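Local structure of glycoside Hydrolase Family 43_12 (Metagenome, 7JVH) at residues I441-Q446 with V519-L524; I267-N272 with S344-V349. The protein probably hydrolyses glycosidic bonds in plant-cell-wall xylan or arabinose-containing glycans, as a gut-microbial glycoside hydrolase of family 43, subfamily 12. All coordinates share one frame; numbering follows the deposited sequence.

Contact 1. Residues I441-Q446 with V519-L524; sequences IKYTAQ and VTTDGL
Residues 442-446 and 519-522, of strands 442-451 and 515-522, run antiparallel (175°) inside the eight-stranded sheet of the C-terminal domain, at the end where the second strand turns into 525-531. Tyr-443 and Thr-521 form a hydrogen-bonded pair: Thr-521 N reaches Tyr-443 O at 2.8 Å and nearly straight, whereas Tyr-443 N gives Thr-521 O a longer, bent bond of 3.2 Å (137°). Ala-445 and Val-519 make the next such pair, Ala-445 N to Val-519 O 2.9 Å. The sheet is one layer of the concanavalin A-like beta-sandwich of the beta-xylosidase C-terminal domain, and Tyr-443 and Val-519 face strand 458-464 of the other sheet. Tyr-443 CG sits between its backbone N and carbonyl carbon (chi1 85°), which brings the ring obliquely across Thr-521 and Val-519; Thr-521 CG2 meets Tyr-443 CD2 at 3.2 Å. On the other face Thr-444 and Thr-520 stand side by side, OG1 to OG1 3.0 Å; Glu-38 OE1 is a hydrogen-bond partner of Thr-444 OG1. Lys-442 runs extended past the Asp-522 carbonyl to a salt bridge with Asp-40. Thr-521 OG1 accepts from Gly-523 N in an ST turn and bonds the carbonyl oxygen of Asn-525. Ile-441 CG2 packs on Gly-523 CA at 3.6 Å.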
loop_
_atom_site.group_PDB
_atom_site.type_symbol
_atom_site.label_atom_id
_atom_site.label_comp_id
_atom_site.label_asym_id
_atom_site.label_seq_id
_atom_site.Cartn_x
_atom_site.Cartn_y
_atom_site.Cartn_z
ATOM N N ILE A 441 9.557 -2.572 11.120
ATOM C CA ILE A 441 10.629 -1.608 11.373
ATOM C C ILE A 441 11.953 -2.365 11.475
ATOM O O ILE A 441 12.971 -1.934 10.933
ATOM C CB ILE A 441 10.386 -0.815 12.671
ATOM C CG1 ILE A 441 9.012 -0.145 12.649
ATOM C CG2 ILE A 441 11.454 0.258 12.826
ATOM C CD1 ILE A 441 8.639 0.496 13.964
ATOM N N LYS A 442 11.918 -3.495 12.186
ATOM C CA LYS A 442 13.073 -4.378 12.338
ATOM C C LYS A 442 12.883 -5.634 11.504
ATOM O O LYS A 442 11.954 -6.387 11.732
ATOM C CB LYS A 442 13.256 -4.778 13.790
ATOM C CG LYS A 442 13.885 -3.712 14.659
ATOM C CD LYS A 442 13.977 -4.198 16.099
ATOM C CE LYS A 442 14.674 -3.158 16.961
ATOM N NZ LYS A 442 14.746 -3.624 18.387
ATOM N N TYR A 443 13.760 -5.838 10.521
ATOM C CA TYR A 443 13.700 -7.021 9.682
ATOM C C TYR A 443 15.093 -7.463 9.230
ATOM O O TYR A 443 16.084 -6.748 9.376
ATOM C CB TYR A 443 12.722 -6.848 8.490
ATOM C CG TYR A 443 13.282 -6.179 7.259
ATOM C CD1 TYR A 443 13.874 -6.929 6.241
ATOM C CD2 TYR A 443 13.203 -4.797 7.088
ATOM C CE1 TYR A 443 14.385 -6.331 5.110
ATOM C CE2 TYR A 443 13.688 -4.188 5.946
ATOM C CZ TYR A 443 14.285 -4.958 4.968
ATOM O OH TYR A 443 14.799 -4.336 3.840
ATOM N N THR A 444 15.129 -8.690 8.717
ATOM C CA THR A 444 16.311 -9.349 8.228
ATOM C C THR A 444 15.831 -10.108 7.016
ATOM O O THR A 444 14.804 -10.773 7.064
ATOM C CB THR A 444 16.917 -10.328 9.271
ATOM O OG1 THR A 444 17.283 -9.602 10.446
ATOM C CG2 THR A 444 18.150 -11.036 8.729
ATOM N N ALA A 445 16.573 -9.978 5.912
ATOM C CA ALA A 445 16.224 -10.615 4.662
ATOM C C ALA A 445 17.486 -11.088 3.994
ATOM O O ALA A 445 18.566 -10.528 4.221
ATOM C CB ALA A 445 15.485 -9.619 3.776
ATOM N N GLN A 446 17.350 -12.129 3.173
ATOM C CA GLN A 446 18.431 -12.577 2.323
ATOM C C GLN A 446 17.928 -13.189 1.024
ATOM O O GLN A 446 16.802 -13.669 0.949
ATOM C CB GLN A 446 19.279 -13.595 3.067
ATOM C CG GLN A 446 18.473 -14.712 3.690
ATOM C CD GLN A 446 19.299 -15.946 3.915
ATOM O OE1 GLN A 446 19.702 -16.233 5.032
ATOM N NE2 GLN A 446 19.551 -16.684 2.844
ATOM N N VAL A 519 20.562 -8.385 4.103
ATOM C CA VAL A 519 20.470 -7.094 4.736
ATOM C C VAL A 519 19.640 -7.252 5.992
ATOM O O VAL A 519 18.688 -8.045 6.028
ATOM C CB VAL A 519 19.840 -6.004 3.781
ATOM C CG1 VAL A 519 18.384 -6.304 3.455
ATOM C CG2 VAL A 519 19.950 -4.605 4.381
ATOM N N THR A 520 20.013 -6.506 7.035
ATOM C CA THR A 520 19.285 -6.481 8.290
ATOM C C THR A 520 19.190 -5.039 8.769
ATOM O O THR A 520 20.141 -4.274 8.634
ATOM C CB THR A 520 19.955 -7.358 9.383
ATOM O OG1 THR A 520 19.187 -7.318 10.596
ATOM C CG2 THR A 520 21.395 -6.882 9.682
ATOM N N THR A 521 18.032 -4.685 9.334
ATOM C CA THR A 521 17.803 -3.365 9.893
ATOM C C THR A 521 17.265 -3.497 11.317
ATOM O O THR A 521 16.328 -4.247 11.562
ATOM C CB THR A 521 16.839 -2.490 9.016
ATOM O OG1 THR A 521 16.539 -1.278 9.708
ATOM C CG2 THR A 521 15.521 -3.209 8.709
ATOM N N ASP A 522 17.879 -2.738 12.231
ATOM C CA ASP A 522 17.480 -2.644 13.615
ATOM C C ASP A 522 16.524 -1.478 13.867
ATOM O O ASP A 522 16.318 -1.086 15.004
ATOM C CB ASP A 522 18.726 -2.482 14.496
ATOM C CG ASP A 522 19.449 -1.179 14.259
ATOM O OD1 ASP A 522 19.092 -0.443 13.318
ATOM O OD2 ASP A 522 20.384 -0.902 15.040
ATOM N N GLY A 523 15.960 -0.912 12.790
ATOM C CA GLY A 523 15.070 0.237 12.860
ATOM C C GLY A 523 15.778 1.569 12.730
ATOM O O GLY A 523 15.136 2.554 12.368
ATOM N N LEU A 524 17.085 1.602 13.029
ATOM C CA LEU A 524 17.912 2.801 12.949
ATOM C C LEU A 524 18.853 2.817 11.748
ATOM O O LEU A 524 19.080 3.870 11.158
ATOM C CB LEU A 524 18.738 3.004 14.224
ATOM C CG LEU A 524 17.973 3.455 15.494
ATOM C CD1 LEU A 524 18.883 3.446 16.718
ATOM C CD2 LEU A 524 17.279 4.812 15.386
#

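Contact 2. Residues I267-N272 with S344-V349; sequences IFKADN and SGTWPV
Thr-346 opens the contact from the loop between strands 335-342 and 349-350, its methyl CG2 lying 3.9 Å from Lys-269 CD near the end of strand 265-270. The two side chains meet at a slant, and Thr-346 CG2 also lies above the indole of Trp-347, toward its rim, on the face that the lysine covers. The Thr-346 carbonyl turns to a different partner, accepting a hydrogen bond from Trp-343 NE1.

Trp-347 contributes most of the contact. With CG beside its backbone N (chi1 -53°), the indole extends to the strand and inserts its six-membered ring between Ile-267 and Lys-269, two residues on the same side of the strand. The Lys-269 side chain lies over one face, crossing the line of the Trp-347 side chain at about a right angle: Lys-269 CD rides 3.3 Å above the plane, offset toward the rim, and Lys-269 CG comes within 3.4 Å of Trp-347 CH2. A bend at the last torsion (chi4 88°) turns the lysine's NZ aside from the line of its extended methylenes, so this is CH-pi packing by the chain. Ile-267 approaches obliquely, CG2 to Trp-347 CE3 3.6 Å, while the rim atom CZ3 abuts the strand backbone 3.7 Å from Phe-268 C.

Pro-348 finishes the contact: Pro-348 CG meets the end of Ile-267, 3.9 Å from its CD1. The side chains meet through carbon atoms, without a hydrogen bond between the two segments, and join two blades of the five-bladed beta-propeller characteristic of family 43. Trp-280 stacks on Trp-347, and Met-253 of strand 249-255 touches both Ile-267 and Pro-348. Strand 265-270 itself runs between strands 249-255 and 278-279 in one four-stranded sheet, whereas the loop leads into 349-350, an edge strand of the next sheet.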
loop_
_atom_site.group_PDB
_atom_site.type_symbol
_atom_site.label_atom_id
_atom_site.label_comp_id
_atom_site.label_asym_id
_atom_site.label_seq_id
_atom_site.Cartn_x
_atom_site.Cartn_y
_atom_site.Cartn_z
ATOM N N ILE A 267 -17.824 12.351 10.916
ATOM C CA ILE A 267 -19.086 11.750 10.500
ATOM C C ILE A 267 -20.207 12.802 10.454
ATOM O O ILE A 267 -20.348 13.618 11.380
ATOM C CB ILE A 267 -19.501 10.594 11.439
ATOM C CG1 ILE A 267 -20.705 9.826 10.875
ATOM C CG2 ILE A 267 -19.818 11.110 12.842
ATOM C CD1 ILE A 267 -20.377 8.907 9.717
ATOM N N PHE A 268 -20.996 12.742 9.372
ATOM C CA PHE A 268 -22.102 13.637 9.079
ATOM C C PHE A 268 -23.329 12.781 8.813
ATOM O O PHE A 268 -23.195 11.642 8.360
ATOM C CB PHE A 268 -21.824 14.408 7.781
ATOM C CG PHE A 268 -20.639 15.332 7.841
ATOM C CD1 PHE A 268 -19.360 14.877 7.541
ATOM C CD2 PHE A 268 -20.811 16.673 8.173
ATOM C CE1 PHE A 268 -18.284 15.731 7.590
ATOM C CE2 PHE A 268 -19.718 17.529 8.225
ATOM C CZ PHE A 268 -18.457 17.059 7.920
ATOM N N LYS A 269 -24.522 13.337 9.045
ATOM C CA LYS A 269 -25.768 12.685 8.630
ATOM C C LYS A 269 -26.762 13.646 7.950
ATOM O O LYS A 269 -26.694 14.861 8.143
ATOM C CB LYS A 269 -26.422 11.959 9.817
ATOM C CG LYS A 269 -27.220 12.837 10.768
ATOM C CD LYS A 269 -27.747 12.039 11.955
ATOM C CE LYS A 269 -28.493 12.926 12.939
ATOM N NZ LYS A 269 -29.944 13.070 12.595
ATOM N N ALA A 270 -27.671 13.080 7.146
ATOM C CA ALA A 270 -28.709 13.829 6.448
ATOM C C ALA A 270 -29.955 12.991 6.224
ATOM O O ALA A 270 -29.880 11.759 6.210
ATOM C CB ALA A 270 -28.197 14.334 5.111
ATOM N N ASP A 271 -31.095 13.674 6.036
ATOM C CA ASP A 271 -32.383 13.028 5.787
ATOM C C ASP A 271 -32.626 12.729 4.307
ATOM O O ASP A 271 -33.620 12.096 3.955
ATOM C CB ASP A 271 -33.523 13.890 6.325
ATOM C CG ASP A 271 -33.468 14.054 7.839
ATOM O OD1 ASP A 271 -33.080 13.109 8.567
ATOM O OD2 ASP A 271 -33.819 15.143 8.320
ATOM N N ASN A 272 -31.707 13.195 3.453
ATOM C CA ASN A 272 -31.798 13.097 1.995
ATOM C C ASN A 272 -30.395 13.000 1.374
ATOM O O ASN A 272 -29.431 13.570 1.905
ATOM C CB ASN A 272 -32.594 14.306 1.474
ATOM C CG ASN A 272 -32.370 14.603 0.001
ATOM O OD1 ASN A 272 -31.444 15.325 -0.355
ATOM N ND2 ASN A 272 -33.266 14.120 -0.855
ATOM N N SER A 344 -25.189 0.835 17.246
ATOM C CA SER A 344 -26.482 0.504 17.839
ATOM C C SER A 344 -27.358 1.753 18.029
ATOM O O SER A 344 -28.547 1.628 18.303
ATOM C CB SER A 344 -26.289 -0.203 19.182
ATOM O OG SER A 344 -25.559 0.608 20.082
ATOM N N GLY A 345 -26.748 2.938 17.910
ATOM C CA GLY A 345 -27.420 4.223 18.024
ATOM C C GLY A 345 -27.356 5.010 16.724
ATOM O O GLY A 345 -27.012 4.471 15.670
ATOM N N THR A 346 -27.705 6.296 16.805
ATOM C CA THR A 346 -27.689 7.213 15.657
ATOM C C THR A 346 -26.347 7.207 14.905
ATOM O O THR A 346 -26.334 7.134 13.683
ATOM C CB THR A 346 -28.001 8.656 16.112
ATOM O OG1 THR A 346 -29.254 8.676 16.813
ATOM C CG2 THR A 346 -28.058 9.608 14.927
ATOM N N TRP A 347 -25.235 7.269 15.650
ATOM C CA TRP A 347 -23.896 7.448 15.086
ATOM C C TRP A 347 -22.918 6.301 15.326
ATOM O O TRP A 347 -22.942 5.661 16.375
ATOM C CB TRP A 347 -23.246 8.687 15.682
ATOM C CG TRP A 347 -24.038 9.953 15.588
ATOM C CD1 TRP A 347 -24.824 10.488 16.545
ATOM C CD2 TRP A 347 -24.048 10.869 14.486
ATOM N NE1 TRP A 347 -25.348 11.682 16.106
ATOM C CE2 TRP A 347 -24.886 11.938 14.844
ATOM C CE3 TRP A 347 -23.428 10.883 13.228
ATOM C CZ2 TRP A 347 -25.136 13.010 13.993
ATOM C CZ3 TRP A 347 -23.675 11.957 12.378
ATOM C CH2 TRP A 347 -24.523 13.001 12.764
ATOM N N PRO A 348 -21.981 6.052 14.383
ATOM C CA PRO A 348 -20.950 5.026 14.564
ATOM C C PRO A 348 -19.846 5.469 15.511
ATOM O O PRO A 348 -19.334 6.579 15.380
ATOM C CB PRO A 348 -20.378 4.877 13.152
ATOM C CG PRO A 348 -20.564 6.213 12.533
ATOM C CD PRO A 348 -21.865 6.749 13.090
ATOM N N VAL A 349 -19.489 4.587 16.452
ATOM C CA VAL A 349 -18.409 4.790 17.402
ATOM C C VAL A 349 -17.359 3.741 17.078
ATOM O O VAL A 349 -17.664 2.554 17.038
ATOM C CB VAL A 349 -18.885 4.544 18.845
ATOM C CG1 VAL A 349 -17.711 4.463 19.819
ATOM C CG2 VAL A 349 -19.887 5.608 19.273
#

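In the fold
Contact 2, in the family 43 part, precedes contact 1 along the chain, without overlap. Their centres lie 44 Å apart, on opposite sides of the chain's centre, and their nearest atoms remain about 26 Å from each other. They share no sheet: contact 2 links two neighbouring four-stranded sheets in the family 43 catalytic part, while contact 1 pairs adjacent strands of one sheet in the C-terminal concanavalin A-like part. The N-terminal strand 28-37 joins that latter sheet, pairing with strand 442-451, so the chain's beginning and its C-terminal part flank the propeller in sequence. Each contact lies within one module, and neither spans the two.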